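Local coordinates for Ras GTPase-activating-like protein IQGAP2 (Homo sapiens, PDB 5CJP) that probably acts as a scaffold that binds Rho-family GTPases such as Cdc42 through a helical domain related to those of Ras GTPase-activating proteins, at residues Leu63-Phe68 with Leu202-Lys207; Leu197-Leu202 with Tyr235-Pro240; Asn231-Arg236 with Lys306-Ala311; Lys272-Ala277 with Ser298-Glu303. All blocks are in the same frame, centred on the assembly; numbering follows the deposited sequence.

Contact 1 (Leu63-Phe68 with Leu202-Lys207)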
# COMPACT_ATOMS: atom_id res chain seq x y z
N LEU E 63 15.82 16.59 17.26
CA LEU E 63 14.83 17.66 17.33
C LEU E 63 13.55 17.20 18.06
O LEU E 63 12.93 17.95 18.84
CB LEU E 63 14.48 18.14 15.92
CG LEU E 63 15.64 18.68 15.07
CD1 LEU E 63 15.18 18.91 13.64
CD2 LEU E 63 16.16 19.97 15.67
N LEU E 64 13.16 15.95 17.82
CA LEU E 64 11.97 15.43 18.46
C LEU E 64 12.21 15.36 19.96
O LEU E 64 11.30 15.61 20.76
CB LEU E 64 11.65 14.04 17.92
CG LEU E 64 10.49 13.30 18.56
CD1 LEU E 64 9.24 14.17 18.51
CD2 LEU E 64 10.29 11.99 17.83
N LEU E 65 13.44 15.01 20.35
CA LEU E 65 13.78 14.95 21.77
C LEU E 65 13.69 16.34 22.37
O LEU E 65 13.20 16.51 23.48
CB LEU E 65 15.20 14.38 21.98
CG LEU E 65 15.34 12.86 21.82
CD1 LEU E 65 16.80 12.44 21.84
CD2 LEU E 65 14.53 12.17 22.91
N LYS E 66 14.16 17.34 21.64
CA LYS E 66 14.11 18.69 22.17
C LYS E 66 12.67 19.15 22.22
O LYS E 66 12.30 19.93 23.10
CB LYS E 66 14.94 19.63 21.30
CG LYS E 66 16.38 19.16 21.19
CD LYS E 66 17.07 19.11 22.56
CE LYS E 66 17.22 20.51 23.16
NZ LYS E 66 18.16 20.51 24.31
N LEU E 67 11.85 18.66 21.30
CA LEU E 67 10.44 19.02 21.28
C LEU E 67 9.81 18.43 22.54
O LEU E 67 9.12 19.12 23.29
CB LEU E 67 9.77 18.44 20.03
CG LEU E 67 8.33 18.82 19.67
CD1 LEU E 67 7.44 17.65 19.87
CD2 LEU E 67 7.88 20.03 20.47
N PHE E 68 10.06 17.15 22.78
CA PHE E 68 9.54 16.48 23.96
C PHE E 68 9.96 17.21 25.23
O PHE E 68 9.13 17.48 26.11
CB PHE E 68 10.06 15.04 24.03
CG PHE E 68 9.36 14.11 23.09
CD1 PHE E 68 9.93 12.88 22.77
CD2 PHE E 68 8.11 14.45 22.56
CE1 PHE E 68 9.26 12.00 21.91
CE2 PHE E 68 7.44 13.57 21.71
CZ PHE E 68 8.01 12.35 21.39
N LEU E 202 13.84 7.40 25.62
CA LEU E 202 12.96 7.19 26.75
C LEU E 202 13.69 7.48 28.07
O LEU E 202 13.14 8.11 28.99
CB LEU E 202 12.46 5.75 26.76
CG LEU E 202 11.57 5.37 27.94
CD1 LEU E 202 10.51 6.43 28.10
CD2 LEU E 202 10.94 3.98 27.73
N ARG E 203 14.94 7.02 28.17
CA ARG E 203 15.72 7.24 29.38
C ARG E 203 15.98 8.72 29.54
O ARG E 203 15.99 9.24 30.66
CB ARG E 203 17.07 6.50 29.32
CG ARG E 203 16.99 5.00 29.56
CD ARG E 203 18.37 4.35 29.62
NE ARG E 203 19.10 4.62 30.87
CZ ARG E 203 20.29 4.10 31.16
NH1 ARG E 203 20.89 3.28 30.31
NH2 ARG E 203 20.90 4.38 32.31
N TYR E 204 16.19 9.39 28.42
CA TYR E 204 16.48 10.81 28.47
C TYR E 204 15.28 11.63 28.96
O TYR E 204 15.45 12.56 29.75
CB TYR E 204 16.93 11.30 27.10
CG TYR E 204 17.09 12.79 27.04
CD1 TYR E 204 18.00 13.44 27.88
CD2 TYR E 204 16.29 13.56 26.20
CE1 TYR E 204 18.11 14.84 27.88
CE2 TYR E 204 16.39 14.95 26.20
CZ TYR E 204 17.29 15.58 27.04
OH TYR E 204 17.35 16.96 27.05
N ILE E 205 14.09 11.30 28.50
CA ILE E 205 12.92 12.04 28.94
C ILE E 205 12.66 11.78 30.42
O ILE E 205 12.19 12.67 31.14
CB ILE E 205 11.69 11.68 28.09
CG1 ILE E 205 11.89 12.22 26.67
CG2 ILE E 205 10.44 12.28 28.70
CD1 ILE E 205 12.01 13.70 26.57
N ALA E 206 12.95 10.57 30.89
CA ALA E 206 12.78 10.25 32.30
C ALA E 206 13.72 11.18 33.06
O ALA E 206 13.37 11.73 34.10
CB ALA E 206 13.15 8.80 32.57
N LYS E 207 14.92 11.37 32.52
CA LYS E 207 15.89 12.27 33.13
C LYS E 207 15.35 13.69 33.14
O LYS E 207 15.31 14.34 34.18
CB LYS E 207 17.20 12.23 32.36
CG LYS E 207 18.20 13.27 32.81
CD LYS E 207 19.51 13.07 32.08
CE LYS E 207 20.39 14.28 32.20
NZ LYS E 207 21.65 14.01 31.50
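L65 and F68, one helical turn apart on one face of helix 58-79, meet Y204 and I205 of helix 200-216 in a wholly apolar interface. The helices run roughly side by side, with segment axes 10.6 Å apart at closest approach and an angle of 28° between their N-to-C directions. Carbon-to-ring packing forms the first pair. L65 CD2 comes to the edge of the Y204 ring, near its plane, 4.0 Å from Y204 CD2. A trans first torsion (chi1 174°) carries that ring out toward helix 58-79. Aliphatic packing forms the second: I205 CD1, at the far end of the longer branch, lies 3.5 Å from F68 CB and meets the F68 ring obliquely. The same methyl is 4.3 Å from L65 O, which places it in the groove between L65 and F68. L64 CD1 of the same helix lies over one face of the F68 ring, offset toward its rim. Polar bonds lie at the margin: Y204 OH bonds to E316, and K66 NZ forms a salt bridge with E318. In this all-helical domain the pair is bordered by helix 92-102, whose M96 and V97 touch F68, while F33 of helix 25-34 also packs on F68, and helix 222-243 lies against L202 and A206 on another side of helix 200-216.

Contact 2 (Leu197-Leu202 with Tyr235-Pro240)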
# COMPACT_ATOMS: atom_id res chain seq x y z
N LEU E 197 19.06 -2.08 27.60
CA LEU E 197 18.36 -2.31 26.34
C LEU E 197 17.23 -1.30 26.16
O LEU E 197 16.55 -1.32 25.14
CB LEU E 197 17.78 -3.72 26.30
CG LEU E 197 18.74 -4.91 26.16
CD1 LEU E 197 17.92 -6.19 26.06
CD2 LEU E 197 19.61 -4.74 24.93
N LEU E 198 17.01 -0.45 27.15
CA LEU E 198 15.97 0.55 27.04
C LEU E 198 16.42 1.58 26.00
O LEU E 198 17.61 1.76 25.75
CB LEU E 198 15.74 1.26 28.38
CG LEU E 198 14.86 0.58 29.43
CD1 LEU E 198 14.53 1.58 30.51
CD2 LEU E 198 13.58 0.09 28.78
N PRO E 199 15.47 2.28 25.38
CA PRO E 199 15.80 3.29 24.37
C PRO E 199 16.41 4.52 25.02
O PRO E 199 15.93 4.97 26.07
CB PRO E 199 14.45 3.61 23.73
CG PRO E 199 13.64 2.38 23.96
CD PRO E 199 14.03 1.98 25.38
N TYR E 200 17.44 5.08 24.39
CA TYR E 200 18.08 6.30 24.90
C TYR E 200 17.03 7.41 25.12
O TYR E 200 16.94 7.97 26.22
CB TYR E 200 19.13 6.83 23.92
CG TYR E 200 19.58 8.23 24.27
CD1 TYR E 200 20.35 8.48 25.41
CD2 TYR E 200 19.14 9.32 23.52
CE1 TYR E 200 20.66 9.78 25.80
CE2 TYR E 200 19.45 10.63 23.91
CZ TYR E 200 20.21 10.86 25.04
OH TYR E 200 20.50 12.16 25.43
N GLY E 201 16.26 7.71 24.07
CA GLY E 201 15.24 8.75 24.16
C GLY E 201 14.28 8.61 25.34
O GLY E 201 13.93 9.60 25.99
N LEU E 202 13.84 7.40 25.62
CA LEU E 202 12.96 7.19 26.75
C LEU E 202 13.69 7.48 28.07
O LEU E 202 13.14 8.11 28.99
CB LEU E 202 12.46 5.75 26.76
CG LEU E 202 11.57 5.37 27.94
CD1 LEU E 202 10.51 6.43 28.10
CD2 LEU E 202 10.94 3.98 27.73
N TYR E 235 4.64 1.75 34.97
CA TYR E 235 3.19 1.72 34.82
C TYR E 235 2.71 2.15 33.44
O TYR E 235 1.76 1.62 32.91
CB TYR E 235 2.52 2.61 35.87
CG TYR E 235 1.01 2.48 35.89
CD1 TYR E 235 0.40 1.36 36.45
CD2 TYR E 235 0.20 3.46 35.32
CE1 TYR E 235 -0.97 1.21 36.45
CE2 TYR E 235 -1.18 3.32 35.31
CZ TYR E 235 -1.76 2.20 35.88
OH TYR E 235 -3.14 2.05 35.87
N ARG E 236 3.40 3.13 32.86
CA ARG E 236 3.02 3.65 31.57
C ARG E 236 3.67 2.94 30.38
O ARG E 236 2.98 2.56 29.42
CB ARG E 236 3.32 5.15 31.55
CG ARG E 236 2.07 6.04 31.56
CD ARG E 236 1.39 5.89 30.19
NE ARG E 236 0.46 6.95 29.81
CZ ARG E 236 0.55 8.23 30.17
NH1 ARG E 236 1.52 8.64 30.97
NH2 ARG E 236 -0.32 9.10 29.69
N TYR E 237 4.99 2.71 30.44
CA TYR E 237 5.70 2.10 29.33
C TYR E 237 5.60 0.59 29.14
O TYR E 237 5.15 0.13 28.10
CB TYR E 237 7.18 2.50 29.39
CG TYR E 237 8.03 1.92 28.28
CD1 TYR E 237 7.67 2.10 26.93
CD2 TYR E 237 9.21 1.23 28.57
CE1 TYR E 237 8.48 1.61 25.90
CE2 TYR E 237 10.03 0.73 27.54
CZ TYR E 237 9.66 0.92 26.21
OH TYR E 237 10.46 0.43 25.19
N MET E 238 6.01 -0.19 30.13
CA MET E 238 5.99 -1.64 29.96
C MET E 238 4.90 -2.46 30.63
O MET E 238 4.56 -3.53 30.14
CB MET E 238 7.34 -2.22 30.34
CG MET E 238 7.71 -2.05 31.78
SD MET E 238 9.41 -2.59 31.92
CE MET E 238 10.25 -0.99 32.34
N ASN E 239 4.34 -1.98 31.74
CA ASN E 239 3.31 -2.75 32.42
C ASN E 239 2.15 -3.09 31.46
O ASN E 239 1.55 -4.17 31.54
CB ASN E 239 2.81 -1.98 33.65
CG ASN E 239 2.17 -2.89 34.68
OD1 ASN E 239 2.68 -3.98 34.96
ND2 ASN E 239 1.08 -2.45 35.27
N PRO E 240 1.80 -2.16 30.56
CA PRO E 240 0.71 -2.49 29.64
C PRO E 240 1.08 -3.64 28.70
O PRO E 240 0.23 -4.42 28.29
CB PRO E 240 0.48 -1.18 28.90
CG PRO E 240 0.74 -0.16 29.98
CD PRO E 240 2.00 -0.70 30.63
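Y237 is the residue most deeply engaged here, its ring pushed out from helix 222-243 into the corner where the chain enters helix 200-216. L202, on the first turn of that helix, supplies the main partner. Its CD2 methyl sits over the centre of one ring face, 3.4 Å from the centroid of the Y237 ring and 13° off the ring normal, a CH-pi contact with close to ideal aim. L198, in the turn before the helix, meets the rim instead: its CD2 lies near the ring plane, 3.8 Å from Y237 CE2. Face and edge are therefore taken by two leucines from the same short segment. P199, at the N-cap position between them, approaches the far end of the tyrosine, with CD 3.9 Å from Y237 OH, a carbon contact beside the hydroxyl. A chi1 of -180°, with CG opposite the backbone N, extends the phenol away from its own helix. Replacing Y237 by an alanine would probably leave the L202 methyl and the L198 branch without the surface they pack on and open a gap between helix 222-243 and the start of helix 200-216. T109 and L110 also pack on Y237, and R102 hydrogen-bonds to Y237 O. Y235 and N239 of the same segment bond instead to a chain of another protein. Across the contact itself there is neither a polar bond nor a charge pair, which implies that fit and dispersion hold this corner, with the flat pi face receiving a methyl and the rim receiving another.

Contact 3 (Asn231-Arg236 with Lys306-Ala311); sequences NLLYYR and KYFKEA
The shortest sound polar bond within the two segments, R236 N to N231 O at 2.8 Å, spans five residues and makes the wide pi-type turn from which L233 and Y234 reach A311 and F308. Helix 222-243 is thus widened where helix 294-311 crosses it, the segment axes standing 10.7 Å apart at closest approach with 129° between their N-to-C directions. L233 has the largest share of the buried surface. Its CD1 branch extends to A311 CB, methyl against methyl at 3.4 Å, and also lies 4.2 Å from F308 CD2. A311 offers only a methyl here, on the last turn of helix 294-311. F308 leans back across the interface, CG anti to the carbonyl carbon and beside the backbone N (chi1 -61°), which puts CZ 4.0 Å from Y234 CB. Both L233 and Y234 come to the F308 ring obliquely. Y234 touches with its CB only, since its ring leads away toward a weak hydrogen bond between its OH and N239. Within the second segment, F308 CE2 lies in the plane of the Y307 ring, at its edge. The C-terminal carbonyls of helix 294-311 have their own holder: R203 of helix 200-216 donates NE to A311 O and NH2 to E310 O. F304 adds an aromatic neighbour, its ring meeting that of F308 with the planes nearly parallel. Around the pair, helix 261-278 touches Y234 through L274 and F308 through A278, while I191 of helix 167-193 packs on Y234 and Y307.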
# COMPACT_ATOMS: atom_id res chain seq x y z
N ASN E 231 6.65 5.73 37.21
CA ASN E 231 5.33 5.78 36.63
C ASN E 231 5.47 5.77 35.12
O ASN E 231 4.74 5.09 34.42
CB ASN E 231 4.60 7.05 37.05
CG ASN E 231 3.30 7.26 36.29
OD1 ASN E 231 2.32 6.55 36.50
ND2 ASN E 231 3.30 8.23 35.37
N LEU E 232 6.44 6.53 34.62
CA LEU E 232 6.71 6.62 33.19
C LEU E 232 7.28 5.32 32.63
O LEU E 232 6.75 4.76 31.68
CB LEU E 232 7.71 7.75 32.91
CG LEU E 232 8.37 7.79 31.52
CD1 LEU E 232 7.31 7.98 30.42
CD2 LEU E 232 9.39 8.92 31.48
N LEU E 233 8.37 4.87 33.23
CA LEU E 233 9.06 3.66 32.78
C LEU E 233 8.30 2.37 33.01
O LEU E 233 8.32 1.48 32.16
CB LEU E 233 10.42 3.57 33.45
CG LEU E 233 11.35 4.75 33.16
CD1 LEU E 233 12.68 4.48 33.81
CD2 LEU E 233 11.51 4.93 31.65
N TYR E 234 7.64 2.27 34.15
CA TYR E 234 6.92 1.05 34.45
C TYR E 234 5.42 1.02 34.18
O TYR E 234 4.96 0.32 33.28
CB TYR E 234 7.17 0.60 35.90
CG TYR E 234 6.69 -0.81 36.08
CD1 TYR E 234 7.33 -1.86 35.43
CD2 TYR E 234 5.48 -1.08 36.72
CE1 TYR E 234 6.77 -3.14 35.38
CE2 TYR E 234 4.91 -2.36 36.67
CZ TYR E 234 5.55 -3.38 35.99
OH TYR E 234 4.96 -4.61 35.87
N TYR E 235 4.64 1.75 34.97
CA TYR E 235 3.19 1.72 34.82
C TYR E 235 2.71 2.15 33.44
O TYR E 235 1.76 1.62 32.91
CB TYR E 235 2.52 2.61 35.87
CG TYR E 235 1.01 2.48 35.89
CD1 TYR E 235 0.40 1.36 36.45
CD2 TYR E 235 0.20 3.46 35.32
CE1 TYR E 235 -0.97 1.21 36.45
CE2 TYR E 235 -1.18 3.32 35.31
CZ TYR E 235 -1.76 2.20 35.88
OH TYR E 235 -3.14 2.05 35.87
N ARG E 236 3.40 3.13 32.86
CA ARG E 236 3.02 3.65 31.57
C ARG E 236 3.67 2.94 30.38
O ARG E 236 2.98 2.56 29.42
CB ARG E 236 3.32 5.15 31.55
CG ARG E 236 2.07 6.04 31.56
CD ARG E 236 1.39 5.89 30.19
NE ARG E 236 0.46 6.95 29.81
CZ ARG E 236 0.55 8.23 30.17
NH1 ARG E 236 1.52 8.64 30.97
NH2 ARG E 236 -0.32 9.10 29.69
N LYS E 306 16.34 1.16 42.43
CA LYS E 306 17.72 1.23 41.93
C LYS E 306 17.74 1.37 40.40
O LYS E 306 18.57 2.09 39.84
CB LYS E 306 18.48 -0.03 42.35
CG LYS E 306 19.91 -0.07 41.86
CD LYS E 306 20.60 -1.36 42.25
CE LYS E 306 22.03 -1.38 41.75
NZ LYS E 306 22.70 -2.64 42.14
N TYR E 307 16.81 0.67 39.76
CA TYR E 307 16.63 0.65 38.31
C TYR E 307 16.24 2.02 37.78
O TYR E 307 16.89 2.57 36.89
CB TYR E 307 15.54 -0.37 38.00
CG TYR E 307 15.13 -0.49 36.56
CD1 TYR E 307 15.94 -1.14 35.63
CD2 TYR E 307 13.90 -0.01 36.14
CE1 TYR E 307 15.52 -1.32 34.32
CE2 TYR E 307 13.46 -0.19 34.83
CZ TYR E 307 14.27 -0.84 33.92
OH TYR E 307 13.83 -1.04 32.64
N PHE E 308 15.17 2.57 38.34
CA PHE E 308 14.65 3.88 37.95
C PHE E 308 15.71 4.97 38.08
O PHE E 308 15.87 5.80 37.19
CB PHE E 308 13.44 4.26 38.81
CG PHE E 308 12.28 3.30 38.68
CD1 PHE E 308 11.34 3.17 39.70
CD2 PHE E 308 12.13 2.52 37.53
CE1 PHE E 308 10.28 2.27 39.59
CE2 PHE E 308 11.07 1.62 37.41
CZ PHE E 308 10.14 1.49 38.45
N LYS E 309 16.44 4.96 39.18
CA LYS E 309 17.47 5.97 39.38
C LYS E 309 18.52 5.86 38.29
O LYS E 309 18.93 6.87 37.73
CB LYS E 309 18.12 5.83 40.75
CG LYS E 309 19.19 6.88 40.99
CD LYS E 309 19.74 6.85 42.41
CE LYS E 309 20.76 7.96 42.61
NZ LYS E 309 21.29 8.01 44.00
N GLU E 310 18.95 4.65 37.98
CA GLU E 310 19.96 4.47 36.95
C GLU E 310 19.42 4.83 35.56
O GLU E 310 20.17 5.27 34.70
CB GLU E 310 20.46 3.03 36.94
CG GLU E 310 21.90 2.88 37.40
CD GLU E 310 22.90 3.52 36.44
OE1 GLU E 310 23.03 3.03 35.29
OE2 GLU E 310 23.55 4.51 36.83
N ALA E 311 18.12 4.65 35.36
CA ALA E 311 17.51 4.98 34.08
C ALA E 311 17.87 6.41 33.65
O ALA E 311 18.24 6.64 32.50
CB ALA E 311 16.00 4.82 34.18

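Contact 4 (Lys272-Ala277 with Ser298-Glu303)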
# COMPACT_ATOMS: atom_id res chain seq x y z
N LYS E 272 -0.19 -6.44 38.77
CA LYS E 272 -0.62 -5.86 40.02
C LYS E 272 0.50 -5.94 41.05
O LYS E 272 0.84 -4.95 41.70
CB LYS E 272 -1.87 -6.57 40.53
CG LYS E 272 -2.50 -5.90 41.74
CD LYS E 272 -3.75 -6.62 42.16
CE LYS E 272 -4.30 -6.08 43.47
NZ LYS E 272 -5.43 -6.95 43.95
N VAL E 273 1.11 -7.12 41.20
CA VAL E 273 2.20 -7.24 42.16
C VAL E 273 3.33 -6.28 41.83
O VAL E 273 3.84 -5.59 42.71
CB VAL E 273 2.77 -8.66 42.20
CG1 VAL E 273 3.99 -8.69 43.10
CG2 VAL E 273 1.72 -9.62 42.72
N LEU E 274 3.73 -6.22 40.56
CA LEU E 274 4.81 -5.32 40.18
C LEU E 274 4.47 -3.83 40.34
O LEU E 274 5.36 -3.04 40.68
CB LEU E 274 5.28 -5.64 38.75
CG LEU E 274 6.07 -6.95 38.54
CD1 LEU E 274 6.55 -7.05 37.09
CD2 LEU E 274 7.27 -7.00 39.46
N GLN E 275 3.21 -3.44 40.11
CA GLN E 275 2.81 -2.04 40.27
C GLN E 275 3.09 -1.69 41.72
O GLN E 275 3.85 -0.78 42.02
CB GLN E 275 1.32 -1.85 40.04
CG GLN E 275 0.91 -0.62 39.23
CD GLN E 275 1.65 0.68 39.56
OE1 GLN E 275 2.85 0.77 39.36
NE2 GLN E 275 0.92 1.70 40.03
N HIS E 276 2.47 -2.44 42.62
CA HIS E 276 2.64 -2.24 44.06
C HIS E 276 4.09 -2.11 44.47
O HIS E 276 4.44 -1.21 45.24
CB HIS E 276 1.98 -3.39 44.82
CG HIS E 276 0.50 -3.27 44.91
ND1 HIS E 276 -0.14 -2.69 45.98
CD2 HIS E 276 -0.47 -3.61 44.03
CE1 HIS E 276 -1.44 -2.68 45.76
NE2 HIS E 276 -1.67 -3.23 44.58
N ALA E 277 4.94 -3.00 43.95
CA ALA E 277 6.36 -2.96 44.27
C ALA E 277 6.97 -1.67 43.77
O ALA E 277 7.66 -0.98 44.51
CB ALA E 277 7.06 -4.14 43.66
N SER E 298 8.77 -5.45 49.18
CA SER E 298 9.75 -4.47 49.64
C SER E 298 11.14 -4.68 49.08
O SER E 298 11.93 -3.75 49.00
CB SER E 298 9.82 -4.48 51.17
OG SER E 298 8.55 -4.29 51.73
N GLU E 299 11.46 -5.92 48.70
CA GLU E 299 12.77 -6.21 48.12
C GLU E 299 12.70 -5.78 46.66
O GLU E 299 13.62 -5.15 46.13
CB GLU E 299 13.07 -7.71 48.20
CG GLU E 299 12.98 -8.31 49.58
CD GLU E 299 13.28 -9.81 49.60
OE1 GLU E 299 12.66 -10.56 48.81
OE2 GLU E 299 14.15 -10.23 50.40
N THR E 300 11.58 -6.12 46.03
CA THR E 300 11.36 -5.79 44.64
C THR E 300 11.35 -4.28 44.43
O THR E 300 11.88 -3.79 43.43
CB THR E 300 10.05 -6.39 44.15
OG1 THR E 300 10.14 -7.83 44.22
CG2 THR E 300 9.78 -5.97 42.72
N TYR E 301 10.77 -3.55 45.38
CA TYR E 301 10.74 -2.09 45.28
C TYR E 301 12.19 -1.59 45.28
O TYR E 301 12.57 -0.74 44.47
CB TYR E 301 9.99 -1.48 46.47
CG TYR E 301 10.27 -0.00 46.63
CD1 TYR E 301 9.84 0.92 45.67
CD2 TYR E 301 11.03 0.47 47.71
CE1 TYR E 301 10.17 2.27 45.77
CE2 TYR E 301 11.37 1.83 47.82
CZ TYR E 301 10.93 2.72 46.84
OH TYR E 301 11.28 4.04 46.90
N GLN E 302 13.00 -2.12 46.19
CA GLN E 302 14.40 -1.71 46.27
C GLN E 302 15.12 -1.96 44.95
O GLN E 302 16.03 -1.20 44.58
CB GLN E 302 15.11 -2.46 47.41
CG GLN E 302 14.71 -1.99 48.81
CD GLN E 302 14.83 -0.50 48.97
OE1 GLN E 302 15.78 0.11 48.49
NE2 GLN E 302 13.86 0.11 49.64
N GLU E 303 14.74 -3.01 44.24
CA GLU E 303 15.37 -3.29 42.95
C GLU E 303 14.87 -2.27 41.93
O GLU E 303 15.66 -1.70 41.18
CB GLU E 303 15.03 -4.71 42.48
CG GLU E 303 15.64 -5.80 43.31
CD GLU E 303 15.42 -7.18 42.71
OE1 GLU E 303 15.87 -7.42 41.56
OE2 GLU E 303 14.78 -8.02 43.37
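A277 O lies at the edge of the Y301 ring, near its plane, beside CB and CD1 of Y301 and 3.1 Å from CD1; the other flat group, the H276 imidazole, has K272 O of its own helix in plane at its edge. This is an oblique helix-helix packing with A277 at the closest approach, joining helix 261-278 to helix 294-311 in the all-helical GAP-type domain. The segment axes approach to 8.9 Å and their N-to-C directions differ by 67°. At the crossing, A277 and Y301 bring their CA atoms within 4.6 Å of each other, an approach the small A277 side chain permits. With CG of Y301 anti to the backbone N (chi1 164°) the ring leads away from helix 261-278, where it touches N280 of the adjoining loop and D223 of helix 222-243. The H276 ring faces elsewhere, stacking edge-to-face with F283 and giving its ND1 to a hydrogen bond with K281 O. T300 is the second point of contact, and its two branches part company. The hydroxyl OG1 hydrogen-bonds back to Y296 O one turn earlier, which leaves the methyl to serve the interface. L297 and F304, on the same helix as T300, also pack against A277, and L188 of helix 167-193 touches T300. L274, one turn before A277, borders the same methyl and leans on T184 and V187. T300 CG2 lies 3.4 Å from A277 CB and 4.2 Å from L274 CD2.

Overall arrangement
All four contacts are buried and mainly apolar, contact 4 adding a carbonyl at a ring edge, and none is a surface patch. Their centres lie at different distances from the chain centre, about 8 Å for contact 2 and about 21 Å for contact 4. Helix 200-216 serves contacts 1 and 2, helix 222-243 contacts 2 and 3, and helix 294-311 contacts 3 and 4, so they form a continuous row of packed helices. Y235 against Q275 joins contacts 3 and 4. Their chemistry shifts along the row: edge and aliphatic packing in contact 1, a methyl over a ring in contact 2, leucine against alanine in contact 3, and an alanine-threonine crossing in contact 4. Segments of contacts 2, 3 and 4 also touch a chain of another protein.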